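Local coordinates for conserved protein (Geobacillus kaustophilus, PDB 2PCS) that is of unknown function but belongs to the CoxG family of Bet v 1-like proteins and probably binds a small ligand, at residues W19-D24 with K144-S149. Residues are numbered along the deposited sequence; the frame is centred on the assembly and turned at random.
Sequences WSKLMD and KEIAKS
Lys21 reaches from helix 15-22 to the C-terminal end of helix 124-148, meeting Ile146, Glu145 and Ser149 in turn. Its CB points toward that helix, and CG lies 3.7 Å from CG1 of Ile146, the aliphatic stems of the two residues crossing at an angle. A bend at chi2 (-51°) then carries the chain obliquely across the end of the helix toward Ser149, with CD 4.3 Å from CB of Glu145. CE follows at 3.7 Å from the backbone O of Glu145. The ammonium NZ of Lys21 donates a hydrogen bond to OG of Ser149 (3.2 Å). The Glu145 carboxylate is engaged by Lys148 instead, in a salt bridge with NZ 3.0 Å from OE1; the same OE1 stays 5.3 Å from NZ of Lys21, near enough perhaps for a mild electrostatic pull. An alanine in place of this lysine would probably leave Ser149 OG without this donor and Ile146 CG1 without its methylene cover. Lys21 and Glu145 also both touch Ile27 of helix 25-31, a residue that thus contacts both helices, while Trp19 of helix 15-22 and Met23 just after it touch Ile70 of strand 59-71, so that this end of the helix lies against the curved antiparallel sheet of the Bet v 1-like fold.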
loop_
_atom_site.group_PDB
_atom_site.type_symbol
_atom_site.label_atom_id
_atom_site.label_comp_id
_atom_site.label_asym_id
_atom_site.label_seq_id
_atom_site.Cartn_x
_atom_site.Cartn_y
_atom_site.Cartn_z
ATOM N N TRP A 19 11.901 -6.830 -2.184
ATOM C CA TRP A 19 12.336 -5.435 -2.128
ATOM C C TRP A 19 12.426 -4.752 -3.525
ATOM O O TRP A 19 11.973 -3.599 -3.695
ATOM C CB TRP A 19 13.648 -5.317 -1.373
ATOM C CG TRP A 19 14.140 -3.932 -1.290
ATOM C CD1 TRP A 19 14.982 -3.284 -2.186
ATOM C CD2 TRP A 19 13.835 -2.986 -0.259
ATOM N NE1 TRP A 19 15.202 -1.993 -1.756
ATOM C CE2 TRP A 19 14.523 -1.787 -0.578
ATOM C CE3 TRP A 19 13.042 -3.032 0.901
ATOM C CZ2 TRP A 19 14.437 -0.640 0.224
ATOM C CZ3 TRP A 19 13.002 -1.914 1.715
ATOM C CH2 TRP A 19 13.680 -0.725 1.370
ATOM N N SER A 20 12.966 -5.449 -4.511
ATOM C CA SER A 20 13.046 -4.867 -5.861
ATOM C C SER A 20 11.672 -4.633 -6.543
ATOM O O SER A 20 11.582 -3.741 -7.377
ATOM C CB SER A 20 13.929 -5.699 -6.798
ATOM O OG SER A 20 13.163 -6.749 -7.353
ATOM N N LYS A 21 10.637 -5.419 -6.197
ATOM C CA LYS A 21 9.273 -5.125 -6.696
ATOM C C LYS A 21 8.668 -3.941 -5.975
ATOM O O LYS A 21 8.075 -3.045 -6.594
ATOM C CB LYS A 21 8.323 -6.323 -6.610
ATOM C CG LYS A 21 8.620 -7.429 -7.624
ATOM C CD LYS A 21 8.738 -6.939 -9.065
ATOM C CE LYS A 21 9.541 -7.942 -9.954
ATOM N NZ LYS A 21 9.627 -7.522 -11.419
ATOM N N LEU A 22 8.847 -3.925 -4.659
ATOM C CA LEU A 22 8.274 -2.894 -3.844
ATOM C C LEU A 22 8.876 -1.500 -4.130
ATOM O O LEU A 22 8.264 -0.472 -3.822
ATOM C CB LEU A 22 8.432 -3.282 -2.378
ATOM C CG LEU A 22 7.609 -4.447 -1.838
ATOM C CD1 LEU A 22 8.065 -4.766 -0.453
ATOM C CD2 LEU A 22 6.082 -4.143 -1.858
ATOM N N MET A 23 10.086 -1.461 -4.683
ATOM C CA MET A 23 10.762 -0.191 -4.941
ATOM C C MET A 23 10.692 0.234 -6.413
ATOM O O MET A 23 11.201 1.289 -6.781
ATOM C CB MET A 23 12.222 -0.240 -4.468
ATOM C CG MET A 23 12.380 -0.371 -2.990
ATOM S SD MET A 23 11.770 1.026 -2.030
ATOM C CE MET A 23 13.314 1.886 -2.102
ATOM N N ASP A 24 10.011 -0.554 -7.232
ATOM C CA ASP A 24 9.895 -0.282 -8.669
ATOM C C ASP A 24 8.606 0.467 -9.008
ATOM O O ASP A 24 7.550 -0.165 -9.064
ATOM C CB ASP A 24 9.863 -1.617 -9.393
ATOM C CG ASP A 24 10.178 -1.505 -10.867
ATOM O OD1 ASP A 24 9.988 -0.425 -11.489
ATOM O OD2 ASP A 24 10.611 -2.538 -11.415
ATOM N N LYS A 144 2.193 -11.859 -7.833
ATOM C CA LYS A 144 2.193 -12.224 -9.222
ATOM C C LYS A 144 3.409 -11.689 -9.944
ATOM O O LYS A 144 4.020 -12.406 -10.728
ATOM C CB LYS A 144 0.921 -11.746 -9.926
ATOM C CG LYS A 144 1.172 -11.454 -11.409
ATOM C CD LYS A 144 -0.043 -10.919 -12.142
ATOM C CE LYS A 144 0.062 -11.162 -13.662
ATOM N NZ LYS A 144 -1.261 -10.845 -14.312
ATOM N N GLU A 145 3.768 -10.434 -9.722
ATOM C CA GLU A 145 4.870 -9.861 -10.500
ATOM C C GLU A 145 6.200 -10.427 -10.066
ATOM O O GLU A 145 7.112 -10.539 -10.878
ATOM C CB GLU A 145 4.883 -8.331 -10.439
ATOM C CG GLU A 145 3.670 -7.674 -11.108
ATOM C CD GLU A 145 3.676 -7.747 -12.636
ATOM O OE1 GLU A 145 4.725 -8.030 -13.260
ATOM O OE2 GLU A 145 2.613 -7.486 -13.230
ATOM N N ILE A 146 6.298 -10.780 -8.781
ATOM C CA ILE A 146 7.433 -11.542 -8.248
ATOM C C ILE A 146 7.509 -12.876 -8.984
ATOM O O ILE A 146 8.546 -13.195 -9.546
ATOM C CB ILE A 146 7.312 -11.805 -6.731
ATOM C CG1 ILE A 146 7.550 -10.528 -5.919
ATOM C CG2 ILE A 146 8.294 -12.892 -6.285
ATOM C CD1 ILE A 146 7.120 -10.648 -4.456
ATOM N N ALA A 147 6.395 -13.619 -9.001
ATOM C CA ALA A 147 6.330 -14.988 -9.568
ATOM C C ALA A 147 6.957 -15.090 -10.962
ATOM O O ALA A 147 7.807 -15.969 -11.180
ATOM C CB ALA A 147 4.901 -15.504 -9.573
ATOM N N LYS A 148 6.531 -14.202 -11.876
ATOM C CA LYS A 148 7.175 -13.950 -13.168
ATOM C C LYS A 148 8.711 -13.931 -13.114
ATOM O O LYS A 148 9.388 -14.656 -13.844
ATOM C CB LYS A 148 6.761 -12.577 -13.694
ATOM C CG LYS A 148 5.539 -12.549 -14.548
ATOM C CD LYS A 148 5.262 -11.105 -14.989
ATOM C CE LYS A 148 3.808 -10.950 -15.487
ATOM N NZ LYS A 148 3.296 -9.529 -15.436
ATOM N N SER A 149 9.264 -13.059 -12.280
ATOM C CA SER A 149 10.703 -12.834 -12.265
ATOM C C SER A 149 11.522 -13.986 -11.619
ATOM O O SER A 149 11.003 -15.091 -11.329
ATOM C CB SER A 149 10.999 -11.461 -11.637
ATOM O OG SER A 149 10.432 -10.407 -12.413
#